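Local coordinates for uncharacterized protein (Porphyromonas gingivalis, PDB 1ZBS) that is a putative N-acetylglucosamine kinase of the ASKHA superfamily, which would probably phosphorylate its amino sugar at the expense of ATP, at residues M1-W14 / A17-I31. Residues are numbered along the deposited sequence; the frame is centred on the assembly and turned at random.
Sequences MILIGDSGSTKTDW and AKEGKSLGRFQTSGI
Two successive beta hairpins open the N-terminal sheet, strand 11-18 lying antiparallel between 2-7 and 21-29, and this contact takes in both. At the far end of the first hairpin I2 and A17 form a hydrogen-bonded pair: I2 N gives a nearly straight bond to A17 O (2.9 Å), and A17 N answers to I2 O. On the second hairpin T12 and T28 form another hydrogen-bonded pair, though T12 N stands well above the carbonyl plane of T28 O, and their side chains lie side by side, pointing alike, with T12 CB tight against T28 CG2 at 3.2 Å. That methyl also sits in the plane of the W14 indole, at its pyrrole edge, and the buried W14 NE1 finds no polar partner. Further along the ring, I31 CD1 approaches W14 CZ2 at the edge, while G5 CA lies over one indole face; the CB of W14 packs against F26 CD1 (3.7 Å).

The K11, D13, Q27 and S29 side of the sheet carries the charged pair. R25 grips D13 side-on, NH2 to OD1 at 3.0 Å and NE to OD2 at 3.2 Å, with the carboxylate and guanidinium planes 21° apart. The bend at chi2 (56°) carries the R25 chain across to strand 11-14, its CD passing 3.2 Å from W14 O. At the end of strand 2-7, S7 OG, anti to its own backbone N (chi1 179°), faces two carbonyls of the loop after strand 21-29, G30 O (2.6 Å) and I31 O (2.8 Å), and its single proton could serve either. M1, a selenomethionine, brings CE to 3.7 Å from L23 CD1, and a water joins its N to K18 NZ. F65 of strand 62-67 backs S7, T12 and I31. The 3-2-1-4-5 order of this sheet, repeated in the second domain, is the hallmark of the ASKHA (actin-like ATPase) fold.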
HETATM    1  N   MSE A   1     -37.984  -3.717  22.861  1.00 51.57           N
HETATM    2  CA  MSE A   1     -36.507  -3.875  22.891  1.00 50.33           C
HETATM    3  C   MSE A   1     -35.855  -3.239  21.671  1.00 47.19           C
HETATM    4  O   MSE A   1     -36.534  -2.876  20.707  1.00 44.78           O
HETATM    5  CB  MSE A   1     -36.130  -5.360  23.003  1.00 55.98           C
HETATM    6  CG  MSE A   1     -36.894  -6.301  22.079  1.00 63.56           C
HETATM    7 SE   MSE A   1     -36.606  -8.186  22.515  1.00 73.82          SE
HETATM    8  CE  MSE A   1     -37.803  -8.325  24.040  1.00 73.28           C
ATOM      9  N   ILE A   2     -34.534  -3.095  21.723  1.00 44.29           N
ATOM     10  CA  ILE A   2     -33.795  -2.474  20.632  1.00 41.46           C
ATOM     11  C   ILE A   2     -32.773  -3.383  19.965  1.00 39.67           C
ATOM     12  O   ILE A   2     -32.348  -4.389  20.534  1.00 38.75           O
ATOM     13  CB  ILE A   2     -33.058  -1.204  21.119  1.00 40.24           C
ATOM     14  CG1 ILE A   2     -32.052  -1.574  22.216  1.00 38.19           C
ATOM     15  CG2 ILE A   2     -34.068  -0.187  21.629  1.00 39.95           C
ATOM     16  CD1 ILE A   2     -31.176  -0.419  22.674  1.00 35.76           C
ATOM     17  N   LEU A   3     -32.392  -3.010  18.747  1.00 38.99           N
ATOM     18  CA  LEU A   3     -31.405  -3.752  17.964  1.00 38.95           C
ATOM     19  C   LEU A   3     -30.184  -2.868  17.732  1.00 37.78           C
ATOM     20  O   LEU A   3     -30.281  -1.788  17.148  1.00 37.85           O
ATOM     21  CB  LEU A   3     -31.997  -4.176  16.611  1.00 37.01           C
ATOM     22  CG  LEU A   3     -31.035  -4.949  15.698  1.00 36.72           C
ATOM     23  CD1 LEU A   3     -30.613  -6.241  16.398  1.00 36.45           C
ATOM     24  CD2 LEU A   3     -31.694  -5.257  14.350  1.00 33.08           C
ATOM     25  N   ILE A   4     -29.032  -3.320  18.197  1.00 37.34           N
ATOM     26  CA  ILE A   4     -27.818  -2.540  18.019  1.00 37.57           C
ATOM     27  C   ILE A   4     -26.821  -3.281  17.138  1.00 37.92           C
ATOM     28  O   ILE A   4     -26.515  -4.457  17.362  1.00 34.52           O
ATOM     29  CB  ILE A   4     -27.147  -2.206  19.373  1.00 36.16           C
ATOM     30  CG1 ILE A   4     -28.134  -1.460  20.278  1.00 34.79           C
ATOM     31  CG2 ILE A   4     -25.918  -1.336  19.132  1.00 37.34           C
ATOM     32  CD1 ILE A   4     -27.610  -1.188  21.666  1.00 33.38           C
ATOM     33  N   GLY A   5     -26.322  -2.576  16.129  1.00 39.30           N
ATOM     34  CA  GLY A   5     -25.368  -3.169  15.216  1.00 40.75           C
ATOM     35  C   GLY A   5     -24.108  -2.346  15.076  1.00 41.73           C
ATOM     36  O   GLY A   5     -24.164  -1.125  14.930  1.00 41.07           O
ATOM     37  N   ASP A   6     -22.970  -3.028  15.129  1.00 42.94           N
ATOM     38  CA  ASP A   6     -21.673  -2.389  14.994  1.00 44.45           C
ATOM     39  C   ASP A   6     -20.908  -3.120  13.898  1.00 45.35           C
ATOM     40  O   ASP A   6     -20.429  -4.234  14.105  1.00 43.79           O
ATOM     41  CB  ASP A   6     -20.904  -2.473  16.308  1.00 44.75           C
ATOM     42  CG  ASP A   6     -19.735  -1.519  16.352  1.00 47.30           C
ATOM     43  OD1 ASP A   6     -19.973  -0.292  16.322  1.00 48.44           O
ATOM     44  OD2 ASP A   6     -18.579  -1.990  16.415  1.00 49.95           O
ATOM     45  N   SER A   7     -20.802  -2.486  12.733  1.00 47.53           N
ATOM     46  CA  SER A   7     -20.119  -3.081  11.591  1.00 50.13           C
ATOM     47  C   SER A   7     -18.723  -2.530  11.339  1.00 51.61           C
ATOM     48  O   SER A   7     -18.509  -1.320  11.313  1.00 50.41           O
ATOM     49  CB  SER A   7     -20.961  -2.903  10.323  1.00 50.13           C
ATOM     50  OG  SER A   7     -20.305  -3.457   9.190  1.00 50.53           O
ATOM     51  N   GLY A   8     -17.780  -3.445  11.143  1.00 54.32           N
ATOM     52  CA  GLY A   8     -16.408  -3.065  10.870  1.00 58.23           C
ATOM     53  C   GLY A   8     -15.994  -3.598   9.512  1.00 60.75           C
ATOM     54  O   GLY A   8     -16.820  -4.136   8.769  1.00 61.44           O
ATOM     55  N   SER A   9     -14.716  -3.449   9.185  1.00 62.09           N
ATOM     56  CA  SER A   9     -14.189  -3.921   7.911  1.00 62.84           C
ATOM     57  C   SER A   9     -13.818  -5.397   7.996  1.00 63.06           C
ATOM     58  O   SER A   9     -12.710  -5.794   7.627  1.00 63.76           O
ATOM     59  CB  SER A   9     -12.967  -3.085   7.505  1.00 64.48           C
ATOM     60  OG  SER A   9     -12.047  -2.955   8.579  1.00 67.25           O
ATOM     61  N   THR A  10     -14.759  -6.199   8.493  1.00 62.87           N
ATOM     62  CA  THR A  10     -14.582  -7.642   8.644  1.00 61.63           C
ATOM     63  C   THR A  10     -15.930  -8.312   8.907  1.00 61.58           C
ATOM     64  O   THR A  10     -16.428  -9.071   8.070  1.00 62.83           O
ATOM     65  CB  THR A  10     -13.616  -7.977   9.811  1.00 61.70           C
ATOM     66  OG1 THR A  10     -12.277  -7.621   9.437  1.00 62.72           O
ATOM     67  CG2 THR A  10     -13.667  -9.464  10.150  1.00 61.54           C
ATOM     68  N   LYS A  11     -16.519  -8.023  10.066  1.00 58.62           N
ATOM     69  CA  LYS A  11     -17.812  -8.597  10.437  1.00 56.15           C
ATOM     70  C   LYS A  11     -18.729  -7.549  11.084  1.00 55.26           C
ATOM     71  O   LYS A  11     -18.313  -6.419  11.348  1.00 56.37           O
ATOM     72  CB  LYS A  11     -17.608  -9.770  11.407  1.00 55.23           C
ATOM     73  CG  LYS A  11     -17.622  -9.392  12.899  1.00 52.60           C
ATOM     74  CD  LYS A  11     -16.426  -8.545  13.334  1.00 53.23           C
ATOM     75  CE  LYS A  11     -15.181  -9.406  13.621  1.00 56.46           C
ATOM     76  NZ  LYS A  11     -14.010  -8.568  14.100  1.00 55.42           N
ATOM     77  N   THR A  12     -19.979  -7.928  11.331  1.00 55.07           N
ATOM     78  CA  THR A  12     -20.932  -7.022  11.960  1.00 52.92           C
ATOM     79  C   THR A  12     -21.448  -7.645  13.247  1.00 52.24           C
ATOM     80  O   THR A  12     -21.955  -8.762  13.234  1.00 52.34           O
ATOM     81  CB  THR A  12     -22.127  -6.739  11.049  1.00 51.33           C
ATOM     82  OG1 THR A  12     -21.659  -6.377   9.747  1.00 53.43           O
ATOM     83  CG2 THR A  12     -22.964  -5.601  11.617  1.00 50.90           C
ATOM     84  N   ASP A  13     -21.312  -6.928  14.358  1.00 50.98           N
ATOM     85  CA  ASP A  13     -21.773  -7.441  15.641  1.00 49.88           C
ATOM     86  C   ASP A  13     -23.157  -6.888  15.990  1.00 48.10           C
ATOM     87  O   ASP A  13     -23.368  -5.676  15.995  1.00 48.18           O
ATOM     88  CB  ASP A  13     -20.776  -7.079  16.741  1.00 50.57           C
ATOM     89  CG  ASP A  13     -21.015  -7.858  18.017  1.00 52.59           C
ATOM     90  OD1 ASP A  13     -20.251  -7.663  18.988  1.00 53.43           O
ATOM     91  OD2 ASP A  13     -21.968  -8.669  18.046  1.00 51.44           O
ATOM     92  N   TRP A  14     -24.095  -7.786  16.276  1.00 47.27           N
ATOM     93  CA  TRP A  14     -25.455  -7.394  16.617  1.00 44.97           C
ATOM     94  C   TRP A  14     -25.833  -7.750  18.053  1.00 46.88           C
ATOM     95  O   TRP A  14     -25.278  -8.683  18.650  1.00 46.96           O
ATOM     96  CB  TRP A  14     -26.467  -8.069  15.684  1.00 41.53           C
ATOM     97  CG  TRP A  14     -26.408  -7.650  14.255  1.00 39.24           C
ATOM     98  CD1 TRP A  14     -25.717  -8.256  13.249  1.00 38.13           C
ATOM     99  CD2 TRP A  14     -27.093  -6.542  13.659  1.00 38.08           C
ATOM    100  NE1 TRP A  14     -25.934  -7.598  12.057  1.00 36.66           N
ATOM    101  CE2 TRP A  14     -26.774  -6.539  12.282  1.00 37.66           C
ATOM    102  CE3 TRP A  14     -27.947  -5.551  14.155  1.00 37.54           C
ATOM    103  CZ2 TRP A  14     -27.279  -5.585  11.395  1.00 37.14           C
ATOM    104  CZ3 TRP A  14     -28.453  -4.596  13.271  1.00 37.84           C
ATOM    105  CH2 TRP A  14     -28.115  -4.623  11.906  1.00 37.92           C
ATOM    106  N   ALA A  17     -31.054  -5.705  22.889  1.00 45.37           N
ATOM    107  CA  ALA A  17     -31.072  -5.332  24.299  1.00 45.93           C
ATOM    108  C   ALA A  17     -32.440  -4.827  24.757  1.00 47.06           C
ATOM    109  O   ALA A  17     -33.268  -4.401  23.951  1.00 46.22           O
ATOM    110  CB  ALA A  17     -30.014  -4.262  24.563  1.00 43.50           C
ATOM    111  N   LYS A  18     -32.658  -4.873  26.067  1.00 49.65           N
ATOM    112  CA  LYS A  18     -33.898  -4.406  26.670  1.00 49.97           C
ATOM    113  C   LYS A  18     -33.506  -3.750  27.978  1.00 49.89           C
ATOM    114  O   LYS A  18     -32.968  -4.407  28.872  1.00 49.43           O
ATOM    115  CB  LYS A  18     -34.838  -5.577  26.957  1.00 51.90           C
ATOM    116  CG  LYS A  18     -36.272  -5.170  27.309  1.00 54.48           C
ATOM    117  CD  LYS A  18     -36.971  -6.293  28.072  1.00 55.61           C
ATOM    118  CE  LYS A  18     -38.490  -6.166  28.050  1.00 56.99           C
ATOM    119  NZ  LYS A  18     -39.078  -6.503  26.716  1.00 56.86           N
ATOM    120  N   GLU A  19     -33.757  -2.448  28.079  1.00 48.62           N
ATOM    121  CA  GLU A  19     -33.432  -1.682  29.279  1.00 48.29           C
ATOM    122  C   GLU A  19     -32.013  -1.945  29.789  1.00 47.68           C
ATOM    123  O   GLU A  19     -31.822  -2.414  30.914  1.00 50.85           O
ATOM    124  CB  GLU A  19     -34.443  -1.980  30.393  1.00 50.23           C
ATOM    125  CG  GLU A  19     -35.398  -0.820  30.693  1.00 53.59           C
ATOM    126  CD  GLU A  19     -36.626  -0.796  29.786  1.00 56.05           C
ATOM    127  OE1 GLU A  19     -37.601  -1.541  30.071  1.00 57.76           O
ATOM    128  OE2 GLU A  19     -36.618  -0.039  28.777  1.00 60.20           O
ATOM    129  N   GLY A  20     -31.024  -1.642  28.958  1.00 48.90           N
ATOM    130  CA  GLY A  20     -29.639  -1.842  29.349  1.00 46.99           C
ATOM    131  C   GLY A  20     -29.219  -3.286  29.554  1.00 45.98           C
ATOM    132  O   GLY A  20     -28.122  -3.545  30.054  1.00 45.22           O
ATOM    133  N   LYS A  21     -30.080  -4.233  29.190  1.00 43.49           N
ATOM    134  CA  LYS A  21     -29.744  -5.655  29.340  1.00 43.50           C
ATOM    135  C   LYS A  21     -29.778  -6.388  27.993  1.00 44.04           C
ATOM    136  O   LYS A  21     -30.678  -6.179  27.174  1.00 44.83           O
ATOM    137  CB  LYS A  21     -30.695  -6.327  30.342  1.00 43.95           C
ATOM    138  CG  LYS A  21     -30.533  -5.817  31.779  1.00 42.70           C
ATOM    139  CD  LYS A  21     -31.567  -6.407  32.754  1.00 44.03           C
ATOM    140  CE  LYS A  21     -31.443  -5.774  34.152  1.00 46.55           C
ATOM    141  NZ  LYS A  21     -31.547  -4.267  34.114  1.00 45.64           N
ATOM    142  N   SER A  22     -28.780  -7.238  27.768  1.00 46.18           N
ATOM    143  CA  SER A  22     -28.677  -7.996  26.525  1.00 45.12           C
ATOM    144  C   SER A  22     -29.542  -9.250  26.533  1.00 45.51           C
ATOM    145  O   SER A  22     -29.487 -10.049  27.470  1.00 43.64           O
ATOM    146  CB  SER A  22     -27.219  -8.400  26.275  1.00 43.45           C
ATOM    147  OG  SER A  22     -27.084  -9.105  25.046  1.00 41.22           O
ATOM    148  N   LEU A  23     -30.338  -9.418  25.484  1.00 43.31           N
ATOM    149  CA  LEU A  23     -31.199 -10.586  25.356  1.00 44.34           C
ATOM    150  C   LEU A  23     -30.753 -11.402  24.150  1.00 45.64           C
ATOM    151  O   LEU A  23     -31.057 -12.590  24.043  1.00 48.14           O
ATOM    152  CB  LEU A  23     -32.656 -10.168  25.174  1.00 45.28           C
ATOM    153  CG  LEU A  23     -33.240  -9.271  26.262  1.00 42.52           C
ATOM    154  CD1 LEU A  23     -34.729  -9.120  25.994  1.00 45.56           C
ATOM    155  CD2 LEU A  23     -33.008  -9.875  27.653  1.00 42.83           C
ATOM    156  N   GLY A  24     -30.029 -10.746  23.247  1.00 48.47           N
ATOM    157  CA  GLY A  24     -29.535 -11.405  22.049  1.00 50.17           C
ATOM    158  C   GLY A  24     -28.167 -10.873  21.643  1.00 51.42           C
ATOM    159  O   GLY A  24     -27.815  -9.739  21.968  1.00 52.23           O
ATOM    160  N   ARG A  25     -27.392 -11.690  20.935  1.00 47.87           N
ATOM    161  CA  ARG A  25     -26.060 -11.303  20.489  1.00 48.78           C
ATOM    162  C   ARG A  25     -25.741 -12.176  19.260  1.00 51.49           C
ATOM    163  O   ARG A  25     -25.321 -13.330  19.386  1.00 51.33           O
ATOM    164  CB  ARG A  25     -25.070 -11.510  21.657  1.00 46.76           C
ATOM    165  CG  ARG A  25     -23.712 -10.780  21.587  1.00 43.80           C
ATOM    166  CD  ARG A  25     -23.794  -9.247  21.422  1.00 42.92           C
ATOM    167  NE  ARG A  25     -22.457  -8.653  21.248  1.00 38.91           N
ATOM    168  CZ  ARG A  25     -21.577  -8.464  22.233  1.00 38.05           C
ATOM    169  NH1 ARG A  25     -21.893  -8.810  23.476  1.00 38.05           N
ATOM    170  NH2 ARG A  25     -20.365  -7.970  21.975  1.00 31.65           N
ATOM    171  N   PHE A  26     -25.986 -11.620  18.071  1.00 56.52           N
ATOM    172  CA  PHE A  26     -25.765 -12.323  16.801  1.00 59.45           C
ATOM    173  C   PHE A  26     -24.390 -12.017  16.236  1.00 59.50           C
ATOM    174  O   PHE A  26     -23.670 -11.160  16.745  1.00 60.01           O
ATOM    175  CB  PHE A  26     -26.817 -11.903  15.765  1.00 59.60           C
ATOM    176  CG  PHE A  26     -28.200 -11.807  16.323  1.00 65.52           C
ATOM    177  CD1 PHE A  26     -29.023 -10.740  15.985  1.00 67.28           C
ATOM    178  CD2 PHE A  26     -28.676 -12.773  17.207  1.00 68.55           C
ATOM    179  CE1 PHE A  26     -30.298 -10.630  16.523  1.00 68.70           C
ATOM    180  CE2 PHE A  26     -29.949 -12.679  17.753  1.00 68.98           C
ATOM    181  CZ  PHE A  26     -30.763 -11.606  17.413  1.00 68.70           C
ATOM    182  N   GLN A  27     -24.044 -12.704  15.155  1.00 58.14           N
ATOM    183  CA  GLN A  27     -22.750 -12.518  14.516  1.00 58.49           C
ATOM    184  C   GLN A  27     -22.906 -12.650  13.004  1.00 58.92           C
ATOM    185  O   GLN A  27     -23.016 -13.761  12.490  1.00 60.17           O
ATOM    186  CB  GLN A  27     -21.776 -13.592  15.017  1.00 60.17           C
ATOM    187  CG  GLN A  27     -20.334 -13.141  15.204  1.00 57.80           C
ATOM    188  CD  GLN A  27     -20.120 -12.460  16.548  1.00 59.27           C
ATOM    189  OE1 GLN A  27     -20.353 -11.254  16.700  1.00 61.47           O
ATOM    190  NE2 GLN A  27     -19.683 -13.237  17.539  1.00 61.46           N
ATOM    191  N   THR A  28     -22.936 -11.527  12.296  1.00 60.84           N
ATOM    192  CA  THR A  28     -23.049 -11.565  10.845  1.00 61.80           C
ATOM    193  C   THR A  28     -21.779 -10.950  10.277  1.00 62.18           C
ATOM    194  O   THR A  28     -20.770 -10.862  10.975  1.00 62.00           O
ATOM    195  CB  THR A  28     -24.263 -10.763  10.336  1.00 61.18           C
ATOM    196  OG1 THR A  28     -24.427 -10.993   8.932  1.00 65.14           O
ATOM    197  CG2 THR A  28     -24.058  -9.282  10.561  1.00 59.58           C
ATOM    198  N   SER A  29     -21.819 -10.511   9.026  1.00 62.09           N
ATOM    199  CA  SER A  29     -20.625  -9.927   8.439  1.00 64.06           C
ATOM    200  C   SER A  29     -20.904  -8.794   7.465  1.00 64.19           C
ATOM    201  O   SER A  29     -22.055  -8.476   7.163  1.00 64.84           O
ATOM    202  CB  SER A  29     -19.810 -11.018   7.739  1.00 64.07           C
ATOM    203  OG  SER A  29     -19.495 -12.075   8.631  1.00 63.89           O
ATOM    204  N   GLY A  30     -19.821  -8.181   6.997  1.00 65.19           N
ATOM    205  CA  GLY A  30     -19.907  -7.095   6.039  1.00 66.14           C
ATOM    206  C   GLY A  30     -20.824  -5.946   6.395  1.00 65.58           C
ATOM    207  O   GLY A  30     -20.696  -5.332   7.453  1.00 66.46           O
ATOM    208  N   ILE A  31     -21.744  -5.648   5.486  1.00 65.56           N
ATOM    209  CA  ILE A  31     -22.707  -4.569   5.670  1.00 64.15           C
ATOM    210  C   ILE A  31     -22.030  -3.195   5.717  1.00 63.45           C
ATOM    211  O   ILE A  31     -21.619  -2.726   6.772  1.00 64.12           O
ATOM    212  CB  ILE A  31     -23.543  -4.786   6.958  1.00 63.14           C
ATOM    213  CG1 ILE A  31     -24.172  -6.187   6.942  1.00 60.94           C
ATOM    214  CG2 ILE A  31     -24.639  -3.737   7.042  1.00 64.12           C
ATOM    215  CD1 ILE A  31     -25.010  -6.515   8.165  1.00 61.00           C
TER
HETATM  216  O   HOH W   1     -39.764  -4.847  24.603  1.00 32.05           O